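Mannan endo-1,6-alpha-mannosidase (Chaetomium thermophilum, PDB 6RY0) probably acts as a GH76 transglycosidase on alpha-1,6-mannosidic linkages, transferring GPI-anchored glycoproteins into the fungal cell wall. Local coordinates at residues G105-V110 with P146-D151; F202-A207 with A264-H269; K224-L229 with Q281-R286. All blocks are in the same frame, centred on the assembly; numbering follows the deposited sequence. Where two conformers were deposited one is given.

Contact 1. Residues G105-V110 with P146-D151; sequences GMLHQV and PNPPDD
The puckered pyrrolidine ring of P148 meets L107 through its carbons CB and CG: CB lies between the two methyls of the leucine, while CG meets CD2 only. The flat group at this place, the imidazole of H108, has the amide nitrogen NE2 of its neighbour Q109 at its edge and in its plane; it takes no part in the interface.

L107 straddles the proline with both methyls. CD1 lies 3.8 Å from P148 CB, while CD2 is 3.8 Å from P148 CG, and the two side chains run at a slant to each other. The leucine reaches this position because CG stands anti to its own carbonyl carbon (chi1 -72°) and the second torsion is extended, which carries the fork outward from the helix. The exposed P149 adds a looser touch, its CD being 4.3 Å from L107 CD1. The whole contact is apolar and small, burying 93 Å² in total.

Two loop carbonyls find donors elsewhere: P146 O accepts from the indole of W155, P148 O from the side-chain amide of Q154. P148 also packs on W155, and V110 on L158 of the same helix 155-167.

Residues 146-149 keep an extended backbone, so the loop between helices 127-142 and 155-167 runs here as a short polyproline II-like segment, laid against helix 99-108 on the periphery of the (alpha/alpha)6 barrel characteristic of GH76.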
ATOM      1  N   GLY A 105      16.519   0.437   5.294  1.00  8.24           N
ATOM      2  CA  GLY A 105      15.924   0.809   4.035  1.00  8.26           C
ATOM      3  C   GLY A 105      14.938   1.964   4.171  1.00  7.89           C
ATOM      4  O   GLY A 105      14.959   2.919   3.380  1.00  8.71           O
ATOM      5  N   MET A 106      14.057   1.880   5.174  1.00  7.78           N
ATOM      6  CA  MET A 106      13.104   2.971   5.399  0.59  7.54           C
ATOM      7  C   MET A 106      13.821   4.276   5.708  1.00  8.17           C
ATOM      8  O   MET A 106      13.390   5.324   5.234  1.00  8.83           O
ATOM      9  CB  MET A 106      12.119   2.585   6.494  0.59  7.90           C
ATOM     10  CG  MET A 106      11.218   1.402   6.092  0.59  8.00           C
ATOM     11  SD  MET A 106      10.098   0.789   7.368  0.59  8.61           S
ATOM     12  CE  MET A 106       8.965   2.161   7.543  0.59 10.10           C
ATOM     13  N   LEU A 107      14.862   4.245   6.533  1.00  8.17           N
ATOM     14  CA  LEU A 107      15.528   5.481   6.912  1.00  8.57           C
ATOM     15  C   LEU A 107      16.337   6.057   5.770  1.00  8.72           C
ATOM     16  O   LEU A 107      16.532   7.274   5.700  1.00  9.21           O
ATOM     17  CB  LEU A 107      16.418   5.234   8.103  1.00  9.00           C
ATOM     18  CG  LEU A 107      15.682   5.008   9.422  1.00 10.35           C
ATOM     19  CD1 LEU A 107      16.647   4.655  10.524  1.00 11.37           C
ATOM     20  CD2 LEU A 107      14.852   6.217   9.818  1.00 11.31           C
ATOM     21  N   HIS A 108      16.849   5.227   4.869  1.00  8.26           N
ATOM     22  CA  HIS A 108      17.717   5.736   3.821  1.00  8.69           C
ATOM     23  C   HIS A 108      16.977   6.619   2.842  1.00  8.73           C
ATOM     24  O   HIS A 108      17.577   7.491   2.231  1.00 10.00           O
ATOM     25  CB  HIS A 108      18.383   4.571   3.076  1.00  9.44           C
ATOM     26  CG  HIS A 108      19.519   4.992   2.217  1.00 11.24           C
ATOM     27  ND1 HIS A 108      20.784   5.177   2.719  1.00 14.29           N
ATOM     28  CD2 HIS A 108      19.588   5.287   0.896  1.00 13.43           C
ATOM     29  CE1 HIS A 108      21.583   5.554   1.742  1.00 15.39           C
ATOM     30  NE2 HIS A 108      20.888   5.630   0.626  1.00 14.83           N
ATOM     31  N   GLN A 109      15.669   6.394   2.688  1.00  7.82           N
ATOM     32  CA  GLN A 109      14.885   7.001   1.610  1.00  7.63           C
ATOM     33  C   GLN A 109      14.089   8.246   2.052  1.00  7.75           C
ATOM     34  O   GLN A 109      13.305   8.760   1.258  1.00  8.11           O
ATOM     35  CB  GLN A 109      13.966   5.964   0.992  1.00  8.02           C
ATOM     36  CG  GLN A 109      14.755   4.849   0.272  1.00  8.54           C
ATOM     37  CD  GLN A 109      15.591   5.364  -0.870  1.00  8.32           C
ATOM     38  OE1 GLN A 109      15.284   6.399  -1.459  1.00  9.12           O
ATOM     39  NE2 GLN A 109      16.651   4.649  -1.208  1.00  9.93           N
ATOM     40  N   VAL A 110      14.317   8.745   3.278  1.00  7.57           N
ATOM     41  CA  VAL A 110      13.460   9.793   3.822  1.00  7.84           C
ATOM     42  C   VAL A 110      13.689  11.169   3.209  1.00  7.93           C
ATOM     43  O   VAL A 110      12.832  12.032   3.318  1.00  7.50           O
ATOM     44  CB  VAL A 110      13.614   9.915   5.340  1.00  8.26           C
ATOM     45  CG1 VAL A 110      13.213   8.604   6.028  1.00  8.99           C
ATOM     46  CG2 VAL A 110      15.033  10.363   5.763  1.00  8.92           C
ATOM     47  N   PRO A 146      10.236  -1.387  15.905  1.00  9.12           N
ATOM     48  CA  PRO A 146      11.239  -0.677  16.702  1.00 10.60           C
ATOM     49  C   PRO A 146      11.584   0.692  16.163  1.00  9.71           C
ATOM     50  O   PRO A 146      11.695   0.915  14.955  1.00 10.04           O
ATOM     51  CB  PRO A 146      12.445  -1.626  16.659  1.00 13.06           C
ATOM     52  CG  PRO A 146      11.800  -2.995  16.551  1.00 13.86           C
ATOM     53  CD  PRO A 146      10.614  -2.790  15.645  1.00 11.08           C
ATOM     54  N   ASN A 147      11.766   1.630  17.069  1.00  9.86           N
ATOM     55  CA  ASN A 147      12.034   3.002  16.693  1.00  9.49           C
ATOM     56  C   ASN A 147      13.426   3.175  16.140  1.00  9.51           C
ATOM     57  O   ASN A 147      14.375   2.591  16.656  1.00 10.83           O
ATOM     58  CB  ASN A 147      11.894   3.916  17.902  1.00 10.26           C
ATOM     59  CG  ASN A 147      10.478   4.038  18.407  1.00 10.12           C
ATOM     60  OD1 ASN A 147       9.501   3.915  17.654  1.00  9.98           O
ATOM     61  ND2 ASN A 147      10.342   4.322  19.689  1.00 11.74           N
ATOM     62  N   PRO A 148      13.589   4.065  15.165  1.00  9.97           N
ATOM     63  CA  PRO A 148      14.926   4.512  14.748  1.00 10.54           C
ATOM     64  C   PRO A 148      15.672   5.151  15.885  1.00 10.49           C
ATOM     65  O   PRO A 148      15.055   5.554  16.875  1.00 10.49           O
ATOM     66  CB  PRO A 148      14.629   5.575  13.663  1.00 11.03           C
ATOM     67  CG  PRO A 148      13.252   5.191  13.142  1.00 11.15           C
ATOM     68  CD  PRO A 148      12.537   4.748  14.392  1.00  9.99           C
ATOM     69  N   PRO A 149      16.996   5.288  15.749  1.00 11.20           N
ATOM     70  CA  PRO A 149      17.782   5.994  16.765  1.00 12.06           C
ATOM     71  C   PRO A 149      17.235   7.385  17.048  1.00 11.33           C
ATOM     72  O   PRO A 149      16.519   8.008  16.245  1.00 11.44           O
ATOM     73  CB  PRO A 149      19.171   6.056  16.132  1.00 13.37           C
ATOM     74  CG  PRO A 149      19.237   4.801  15.286  1.00 13.91           C
ATOM     75  CD  PRO A 149      17.860   4.765  14.669  1.00 12.66           C
ATOM     76  N   ASP A 150      17.635   7.892  18.210  0.86 11.25           N
ATOM     77  CA  ASP A 150      17.055   9.116  18.702  0.86 11.81           C
ATOM     78  C   ASP A 150      17.291  10.329  17.791  0.86 13.12           C
ATOM     79  O   ASP A 150      16.496  11.254  17.777  0.86 14.59           O
ATOM     80  CB  ASP A 150      17.667   9.466  20.058  0.86 13.08           C
ATOM     81  CG  ASP A 150      17.363   8.447  21.137  0.86 13.98           C
ATOM     82  OD1 ASP A 150      16.532   7.556  20.937  0.86 13.71           O
ATOM     83  OD2 ASP A 150      17.953   8.577  22.245  0.86 16.33           O
ATOM     84  N   ASP A 151      18.374  10.328  17.055  0.82 13.29           N
ATOM     85  CA  ASP A 151      18.679  11.458  16.187  0.82 14.07           C
ATOM     86  C   ASP A 151      18.063  11.325  14.808  0.82 13.83           C
ATOM     87  O   ASP A 151      18.238  12.235  13.985  0.82 16.20           O
ATOM     88  CB  ASP A 151      20.192  11.556  16.039  0.82 14.98           C
ATOM     89  CG  ASP A 151      20.734  10.396  15.292  0.82 17.91           C
ATOM     90  OD1 ASP A 151      20.487   9.260  15.745  0.82 18.30           O
ATOM     91  OD2 ASP A 151      21.333  10.633  14.212  0.82 21.06           O
TER

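Contact 2. Residues F202-A207 with A264-H269; sequences FFDLGA and AALLLH
D204 faces H269 between two inner helices of the (alpha/alpha)6 barrel, 196-213 and 261-278, whose short segments run nearly parallel at 20° with axes 9.0 Å apart. The carboxylate and imidazole planes are turned 40° against each other, yet the donor is well aimed: H269 ND1 donates a hydrogen bond to D204 OD1 over 2.6 Å, with OD1 lying in the ring plane. The aspartate reaches across because its CG is anti to the backbone N. L266 crosses it at about a right angle and sets CD1 against the carboxylate, 3.3 Å from D204 CG, so an apolar methyl shields a buried polar group. OD2 turns to R208 in a salt bridge. Putting an alanine here would probably leave H269 ND1 and the guanidinium of R208 without their mates and the imidazole freer to turn.

One residue earlier on helix 196-213, F203 also crosses its partner L267 nearly perpendicularly, F203 CD2 standing 3.8 Å from L267 CD2. The phenyl edge is directed at backbone: L267 O lies in the ring plane, 3.6 Å from F203 CE2.

The histidine bond itself is almost straight, 178° at the hydrogen, and enters on the syn lone pair of OD1.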
ATOM      1  N   PHE A 202      -3.569   9.728   0.308  1.00  6.57           N
ATOM      2  CA  PHE A 202      -3.723  10.864   1.217  1.00  6.64           C
ATOM      3  C   PHE A 202      -4.886  10.662   2.186  1.00  6.39           C
ATOM      4  O   PHE A 202      -4.785  10.942   3.377  1.00  6.72           O
ATOM      5  CB  PHE A 202      -3.827  12.141   0.377  1.00  7.36           C
ATOM      6  CG  PHE A 202      -4.014  13.408   1.167  1.00  7.40           C
ATOM      7  CD1 PHE A 202      -3.145  13.782   2.170  1.00  7.90           C
ATOM      8  CD2 PHE A 202      -5.054  14.260   0.877  1.00  9.06           C
ATOM      9  CE1 PHE A 202      -3.299  14.971   2.859  1.00  8.54           C
ATOM     10  CE2 PHE A 202      -5.200  15.452   1.575  1.00 10.13           C
ATOM     11  CZ  PHE A 202      -4.358  15.796   2.567  1.00  9.33           C
ATOM     12  N   PHE A 203      -6.007  10.129   1.664  1.00  6.42           N
ATOM     13  CA  PHE A 203      -7.157   9.775   2.465  1.00  6.42           C
ATOM     14  C   PHE A 203      -6.779   8.767   3.546  1.00  6.39           C
ATOM     15  O   PHE A 203      -7.091   8.939   4.718  1.00  6.40           O
ATOM     16  CB  PHE A 203      -8.236   9.199   1.549  1.00  6.89           C
ATOM     17  CG  PHE A 203      -9.353   8.508   2.282  1.00  6.42           C
ATOM     18  CD1 PHE A 203     -10.178   9.210   3.149  1.00  7.12           C
ATOM     19  CD2 PHE A 203      -9.585   7.155   2.124  1.00  6.75           C
ATOM     20  CE1 PHE A 203     -11.173   8.575   3.857  1.00  7.62           C
ATOM     21  CE2 PHE A 203     -10.594   6.499   2.810  1.00  7.30           C
ATOM     22  CZ  PHE A 203     -11.380   7.215   3.683  1.00  7.60           C
ATOM     23  N   ASP A 204      -6.150   7.666   3.121  1.00  6.22           N
ATOM     24  CA  ASP A 204      -5.804   6.608   4.058  1.00  6.56           C
ATOM     25  C   ASP A 204      -4.864   7.116   5.143  1.00  6.68           C
ATOM     26  O   ASP A 204      -5.034   6.814   6.318  1.00  6.63           O
ATOM     27  CB  ASP A 204      -5.128   5.461   3.254  1.00  7.32           C
ATOM     28  CG  ASP A 204      -4.886   4.235   4.087  1.00  6.67           C
ATOM     29  OD1 ASP A 204      -5.919   3.630   4.501  1.00  7.31           O
ATOM     30  OD2 ASP A 204      -3.706   3.851   4.274  1.00  7.16           O
ATOM     31  N   LEU A 205      -3.852   7.898   4.765  1.00  6.54           N
ATOM     32  CA  LEU A 205      -2.940   8.486   5.757  0.59  7.33           C
ATOM     33  C   LEU A 205      -3.671   9.367   6.723  1.00  7.20           C
ATOM     34  O   LEU A 205      -3.398   9.340   7.928  1.00  7.72           O
ATOM     35  CB  LEU A 205      -1.838   9.327   5.105  0.59  8.34           C
ATOM     36  CG  LEU A 205      -0.714   8.486   4.528  0.59  7.76           C
ATOM     37  CD1 LEU A 205       0.224   9.316   3.694  0.59  8.52           C
ATOM     38  CD2 LEU A 205       0.085   7.752   5.607  0.59  8.83           C
ATOM     39  N   GLY A 206      -4.571  10.207   6.220  1.00  6.74           N
ATOM     40  CA  GLY A 206      -5.333  11.074   7.111  1.00  7.37           C
ATOM     41  C   GLY A 206      -6.179  10.299   8.105  1.00  6.89           C
ATOM     42  O   GLY A 206      -6.208  10.600   9.299  1.00  7.50           O
ATOM     43  N   ALA A 207      -6.860   9.273   7.619  1.00  6.56           N
ATOM     44  CA  ALA A 207      -7.718   8.467   8.488  1.00  6.86           C
ATOM     45  C   ALA A 207      -6.888   7.773   9.576  1.00  6.75           C
ATOM     46  O   ALA A 207      -7.276   7.699  10.735  1.00  6.97           O
ATOM     47  CB  ALA A 207      -8.467   7.474   7.655  1.00  7.17           C
ATOM     48  N   ALA A 264      -9.774   0.345  -4.845  1.00  7.50           N
ATOM     49  CA  ALA A 264     -10.930   0.059  -3.996  1.00  7.10           C
ATOM     50  C   ALA A 264     -10.476  -0.407  -2.625  1.00  6.59           C
ATOM     51  O   ALA A 264     -11.060  -0.016  -1.609  1.00  6.77           O
ATOM     52  CB  ALA A 264     -11.860  -0.965  -4.649  1.00  8.02           C
ATOM     53  N   ALA A 265      -9.463  -1.261  -2.556  1.00  6.22           N
ATOM     54  CA  ALA A 265      -9.050  -1.782  -1.264  1.00  6.69           C
ATOM     55  C   ALA A 265      -8.470  -0.686  -0.369  1.00  6.04           C
ATOM     56  O   ALA A 265      -8.681  -0.730   0.851  1.00  6.18           O
ATOM     57  CB  ALA A 265      -8.034  -2.922  -1.420  1.00  7.52           C
ATOM     58  N   LEU A 266      -7.742   0.281  -0.921  1.00  5.99           N
ATOM     59  CA  LEU A 266      -7.191   1.338  -0.102  1.00  5.83           C
ATOM     60  C   LEU A 266      -8.308   2.222   0.439  1.00  5.85           C
ATOM     61  O   LEU A 266      -8.258   2.670   1.579  1.00  6.24           O
ATOM     62  CB  LEU A 266      -6.152   2.150  -0.889  1.00  6.04           C
ATOM     63  CG  LEU A 266      -5.352   3.146  -0.042  1.00  6.40           C
ATOM     64  CD1 LEU A 266      -4.784   2.520   1.214  1.00  6.49           C
ATOM     65  CD2 LEU A 266      -4.233   3.705  -0.889  1.00  7.13           C
ATOM     66  N   LEU A 267      -9.320   2.521  -0.381  1.00  5.91           N
ATOM     67  CA  LEU A 267     -10.454   3.277   0.112  1.00  5.73           C
ATOM     68  C   LEU A 267     -11.197   2.506   1.197  1.00  5.97           C
ATOM     69  O   LEU A 267     -11.630   3.104   2.188  1.00  6.30           O
ATOM     70  CB  LEU A 267     -11.389   3.674  -1.009  1.00  6.57           C
ATOM     71  CG  LEU A 267     -10.803   4.657  -2.032  1.00  6.75           C
ATOM     72  CD1 LEU A 267     -11.862   5.049  -3.036  1.00  7.61           C
ATOM     73  CD2 LEU A 267     -10.211   5.864  -1.384  1.00  7.25           C
ATOM     74  N   LEU A 268     -11.379   1.196   1.035  1.00  5.90           N
ATOM     75  CA  LEU A 268     -11.972   0.388   2.100  1.00  6.04           C
ATOM     76  C   LEU A 268     -11.168   0.511   3.396  1.00  6.35           C
ATOM     77  O   LEU A 268     -11.737   0.681   4.463  1.00  6.75           O
ATOM     78  CB  LEU A 268     -12.060  -1.078   1.643  1.00  6.15           C
ATOM     79  CG  LEU A 268     -12.517  -2.049   2.731  1.00  6.82           C
ATOM     80  CD1 LEU A 268     -13.957  -1.809   3.162  1.00  8.76           C
ATOM     81  CD2 LEU A 268     -12.345  -3.479   2.276  1.00  8.11           C
ATOM     82  N   HIS A 269      -9.853   0.385   3.283  1.00  6.13           N
ATOM     83  CA  HIS A 269      -8.965   0.476   4.444  1.00  6.21           C
ATOM     84  C   HIS A 269      -9.153   1.823   5.141  1.00  6.21           C
ATOM     85  O   HIS A 269      -9.388   1.851   6.354  1.00  6.91           O
ATOM     86  CB  HIS A 269      -7.545   0.262   3.925  1.00  6.29           C
ATOM     87  CG  HIS A 269      -6.469   0.127   4.950  1.00  6.13           C
ATOM     88  ND1 HIS A 269      -5.627   1.165   5.279  1.00  7.37           N
ATOM     89  CD2 HIS A 269      -6.003  -0.966   5.597  1.00  6.58           C
ATOM     90  CE1 HIS A 269      -4.684   0.697   6.072  1.00  7.77           C
ATOM     91  NE2 HIS A 269      -4.877  -0.587   6.284  1.00  6.85           N
TER

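Contact 3. Residues K224-L229 with Q281-R286; sequences KIFDWL and QKWKDR
F226 takes the edge of the W283 indole on one face of its ring, and this is where the contact is tight. The pair is a T-shaped (edge-to-face) stack, the planes 71° apart; W283 CZ3 stands over the centre of the phenyl ring and CH2 comes to 3.6 Å from F226 CG. Beside it R286 slides along F226 in the opposite direction, its extended chain bringing CD to 3.6 Å from F226 CE1. Its guanidinium, nearly parallel to the phenyl plane, sets NH1 over the rim of the W283 face, 3.4 Å above it.

These side chains bridge helices 216-231 and 281-298, two outer helices of the (alpha/alpha)6 barrel. With segment axes 13.6 Å apart and inclined at 48°, the backbones are too distant for close packing, and large residues must span the gap.

On the solvent side the chemistry turns polar and slack. D227 OD1 and R286 NH1 form a salt bridge of 3.3 Å, but as a hydrogen bond it is weak, bent to 124°, with the two planes almost perpendicular. A water does more of the joining: it donates to D227 OD2 at 2.9 Å and accepts from both K282 NZ and R286 NH2. K282 lays its CD on one face of the R286 guanidinium, and its amine is also in salt bridge with E223, whose other carboxylate oxygen accepts from W283 NE1.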
ATOM      1  N   LYS A 224     -12.930  15.214   3.616  1.00  8.23           N
ATOM      2  CA  LYS A 224     -12.986  16.092   2.459  1.00  8.49           C
ATOM      3  C   LYS A 224     -12.525  15.358   1.210  1.00  8.27           C
ATOM      4  O   LYS A 224     -13.144  15.477   0.134  1.00  8.71           O
ATOM      5  CB  LYS A 224     -12.108  17.325   2.734  1.00  9.87           C
ATOM      6  CG  LYS A 224     -12.071  18.348   1.637  1.00 12.82           C
ATOM      7  CD  LYS A 224     -11.179  19.517   2.061  1.00 15.28           C
ATOM      8  CE  LYS A 224     -11.633  20.882   1.582  1.00 18.36           C
ATOM      9  NZ  LYS A 224     -11.492  20.930   0.143  1.00 18.16           N
ATOM     10  N   ILE A 225     -11.412  14.631   1.306  1.00  7.72           N
ATOM     11  CA  ILE A 225     -10.880  13.966   0.118  1.00  7.74           C
ATOM     12  C   ILE A 225     -11.767  12.807  -0.315  1.00  7.90           C
ATOM     13  O   ILE A 225     -11.988  12.611  -1.522  1.00  8.42           O
ATOM     14  CB  ILE A 225      -9.441  13.493   0.367  1.00  8.97           C
ATOM     15  CG1 ILE A 225      -8.523  14.651   0.614  1.00 12.01           C
ATOM     16  CG2 ILE A 225      -8.961  12.542  -0.720  1.00 10.74           C
ATOM     17  CD1 ILE A 225      -8.270  15.477  -0.623  1.00 13.95           C
ATOM     18  N   PHE A 226     -12.305  12.047   0.627  1.00  8.24           N
ATOM     19  CA  PHE A 226     -13.241  10.985   0.269  1.00  8.42           C
ATOM     20  C   PHE A 226     -14.463  11.560  -0.435  1.00  8.82           C
ATOM     21  O   PHE A 226     -14.918  11.043  -1.456  1.00  9.10           O
ATOM     22  CB  PHE A 226     -13.664  10.217   1.513  1.00  9.08           C
ATOM     23  CG  PHE A 226     -14.404   8.957   1.169  1.00  8.72           C
ATOM     24  CD1 PHE A 226     -15.762   8.981   0.936  1.00 10.31           C
ATOM     25  CD2 PHE A 226     -13.730   7.728   1.074  1.00  9.20           C
ATOM     26  CE1 PHE A 226     -16.426   7.792   0.603  1.00 10.45           C
ATOM     27  CE2 PHE A 226     -14.388   6.574   0.748  1.00 10.08           C
ATOM     28  CZ  PHE A 226     -15.714   6.621   0.511  1.00 10.45           C
ATOM     29  N   ASP A 227     -14.995  12.656   0.111  1.00  8.72           N
ATOM     30  CA  ASP A 227     -16.172  13.253  -0.473  1.00  9.36           C
ATOM     31  C   ASP A 227     -15.892  13.775  -1.875  1.00  8.41           C
ATOM     32  O   ASP A 227     -16.775  13.739  -2.737  1.00  8.30           O
ATOM     33  CB  ASP A 227     -16.729  14.320   0.446  1.00 12.33           C
ATOM     34  CG  ASP A 227     -17.416  13.729   1.693  1.00 16.13           C
ATOM     35  OD1 ASP A 227     -17.605  12.488   1.787  1.00 19.18           O
ATOM     36  OD2 ASP A 227     -17.723  14.518   2.588  1.00 18.75           O
ATOM     37  N   TRP A 228     -14.666  14.236  -2.117  1.00  8.07           N
ATOM     38  CA  TRP A 228     -14.258  14.647  -3.442  1.00  8.14           C
ATOM     39  C   TRP A 228     -14.210  13.455  -4.411  1.00  7.51           C
ATOM     40  O   TRP A 228     -14.721  13.518  -5.515  1.00  8.05           O
ATOM     41  CB  TRP A 228     -12.898  15.381  -3.394  1.00  8.21           C
ATOM     42  CG  TRP A 228     -12.461  15.809  -4.751  1.00  8.63           C
ATOM     43  CD1 TRP A 228     -12.839  16.954  -5.404  1.00  9.63           C
ATOM     44  CD2 TRP A 228     -11.634  15.074  -5.666  1.00  8.73           C
ATOM     45  NE1 TRP A 228     -12.305  16.967  -6.663  1.00 10.35           N
ATOM     46  CE2 TRP A 228     -11.566  15.828  -6.858  1.00  9.53           C
ATOM     47  CE3 TRP A 228     -10.932  13.865  -5.600  1.00  9.29           C
ATOM     48  CZ2 TRP A 228     -10.850  15.416  -7.956  1.00 10.32           C
ATOM     49  CZ3 TRP A 228     -10.198  13.460  -6.696  1.00 10.13           C
ATOM     50  CH2 TRP A 228     -10.184  14.219  -7.859  1.00 10.34           C
ATOM     51  N   LEU A 229     -13.592  12.352  -3.975  1.00  7.51           N
ATOM     52  CA  LEU A 229     -13.538  11.149  -4.789  1.00  7.69           C
ATOM     53  C   LEU A 229     -14.949  10.664  -5.174  1.00  7.49           C
ATOM     54  O   LEU A 229     -15.172  10.152  -6.270  1.00  8.17           O
ATOM     55  CB  LEU A 229     -12.800  10.049  -4.046  1.00  7.64           C
ATOM     56  CG  LEU A 229     -11.277  10.168  -4.060  1.00  8.19           C
ATOM     57  CD1 LEU A 229     -10.667   9.188  -3.061  1.00  9.06           C
ATOM     58  CD2 LEU A 229     -10.714   9.938  -5.452  1.00  8.76           C
ATOM     59  N   GLN A 281     -22.253   6.278  11.400  1.00 13.26           N
ATOM     60  CA  GLN A 281     -22.880   5.300  10.517  1.00 13.49           C
ATOM     61  C   GLN A 281     -22.558   5.514   9.050  1.00 11.37           C
ATOM     62  O   GLN A 281     -22.493   4.558   8.287  1.00 11.64           O
ATOM     63  CB  GLN A 281     -24.400   5.348  10.711  1.00 15.62           C
ATOM     64  CG  GLN A 281     -25.184   4.332   9.906  1.00 18.78           C
ATOM     65  CD  GLN A 281     -24.897   2.918  10.290  1.00 21.45           C
ATOM     66  OE1 GLN A 281     -24.663   2.602  11.466  1.00 23.04           O
ATOM     67  NE2 GLN A 281     -24.928   2.035   9.300  1.00 21.66           N
ATOM     68  N   LYS A 282     -22.353   6.753   8.629  1.00 11.05           N
ATOM     69  CA  LYS A 282     -22.039   6.969   7.222  1.00 10.77           C
ATOM     70  C   LYS A 282     -20.760   6.233   6.823  1.00  9.84           C
ATOM     71  O   LYS A 282     -20.654   5.734   5.701  1.00  9.82           O
ATOM     72  CB  LYS A 282     -21.975   8.452   6.857  1.00 12.77           C
ATOM     73  CG  LYS A 282     -20.729   9.191   7.180  1.00 14.63           C
ATOM     74  CD  LYS A 282     -20.853  10.678   6.788  1.00 16.84           C
ATOM     75  CE  LYS A 282     -19.568  11.429   7.100  1.00 18.26           C
ATOM     76  NZ  LYS A 282     -19.709  12.860   6.911  1.00 19.16           N
ATOM     77  N   TRP A 283     -19.794   6.166   7.716  1.00  8.95           N
ATOM     78  CA  TRP A 283     -18.573   5.438   7.434  1.00  8.26           C
ATOM     79  C   TRP A 283     -18.777   3.941   7.447  1.00  8.25           C
ATOM     80  O   TRP A 283     -18.136   3.243   6.662  1.00  8.64           O
ATOM     81  CB  TRP A 283     -17.421   5.872   8.357  1.00  8.80           C
ATOM     82  CG  TRP A 283     -16.907   7.228   7.994  1.00  8.86           C
ATOM     83  CD1 TRP A 283     -17.008   8.384   8.724  1.00  8.65           C
ATOM     84  CD2 TRP A 283     -16.205   7.582   6.803  1.00  8.60           C
ATOM     85  NE1 TRP A 283     -16.439   9.428   8.055  1.00  9.33           N
ATOM     86  CE2 TRP A 283     -15.928   8.962   6.869  1.00  8.77           C
ATOM     87  CE3 TRP A 283     -15.771   6.859   5.690  1.00  9.25           C
ATOM     88  CZ2 TRP A 283     -15.237   9.625   5.849  1.00 10.48           C
ATOM     89  CZ3 TRP A 283     -15.093   7.531   4.697  1.00 10.90           C
ATOM     90  CH2 TRP A 283     -14.858   8.893   4.768  1.00 11.31           C
ATOM     91  N   LYS A 284     -19.626   3.424   8.321  1.00  8.85           N
ATOM     92  CA  LYS A 284     -19.970   2.010   8.252  0.52  8.98           C
ATOM     93  C   LYS A 284     -20.584   1.682   6.904  1.00  8.72           C
ATOM     94  O   LYS A 284     -20.255   0.668   6.292  1.00  9.11           O
ATOM     95  CB  LYS A 284     -20.918   1.587   9.376  0.52 10.21           C
ATOM     96  CG  LYS A 284     -21.104   0.074   9.400  0.52 11.26           C
ATOM     97  CD  LYS A 284     -21.994  -0.394  10.513  0.52 11.62           C
ATOM     98  CE  LYS A 284     -22.194  -1.902  10.481  0.52 12.68           C
ATOM     99  NZ  LYS A 284     -22.904  -2.362   9.257  0.52 13.35           N
ATOM    100  N   ASP A 285     -21.491   2.533   6.441  1.00  9.29           N
ATOM    101  CA  ASP A 285     -22.139   2.316   5.155  1.00  9.74           C
ATOM    102  C   ASP A 285     -21.135   2.310   4.029  1.00  9.09           C
ATOM    103  O   ASP A 285     -21.229   1.500   3.096  1.00  9.35           O
ATOM    104  CB  ASP A 285     -23.191   3.397   4.866  1.00 12.32           C
ATOM    105  CG  ASP A 285     -24.364   3.379   5.796  1.00 15.92           C
ATOM    106  OD1 ASP A 285     -24.603   2.357   6.462  1.00 15.57           O
ATOM    107  OD2 ASP A 285     -25.096   4.386   5.816  1.00 18.77           O
ATOM    108  N   ARG A 286     -20.158   3.217   4.098  1.00  8.77           N
ATOM    109  CA  ARG A 286     -19.122   3.301   3.070  1.00  8.55           C
ATOM    110  C   ARG A 286     -18.227   2.058   3.095  1.00  8.11           C
ATOM    111  O   ARG A 286     -17.898   1.517   2.043  1.00  8.31           O
ATOM    112  CB  ARG A 286     -18.314   4.594   3.233  1.00  8.67           C
ATOM    113  CG  ARG A 286     -19.121   5.829   2.896  1.00  9.33           C
ATOM    114  CD  ARG A 286     -18.527   7.098   3.447  1.00  9.53           C
ATOM    115  NE  ARG A 286     -19.466   8.185   3.246  1.00 11.79           N
ATOM    116  CZ  ARG A 286     -19.176   9.456   3.375  1.00 12.46           C
ATOM    117  NH1 ARG A 286     -17.951   9.838   3.713  1.00 12.96           N
ATOM    118  NH2 ARG A 286     -20.143  10.352   3.171  1.00 14.64           N
TER
HETATM  119  O   HOH W   1     -19.759  13.153   4.066  1.00 18.72           O

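Contact 2 is buried, its centre about 9 Å from that of the chain, whereas contacts 1 and 3 lie some 19 Å out. Contacts 2 and 3 are neighbours, centres about 10 Å apart: helix 216-231 follows 196-213, and 281-298 follows 261-278, so one contact joins inner helices and the other their outer successors. They touch directly, F203 CZ lying 3.5 Å from F226 CD2. Contact 1 stands apart, its nearest atoms about 11 Å from contact 2 and about 22 Å from contact 3, and joins a helix to a loop. Chemistry follows place: a straight histidine-carboxylate bond set among apolar side chains inside; aromatic with water-mediated charges in the outer layer; purely aliphatic at the edge.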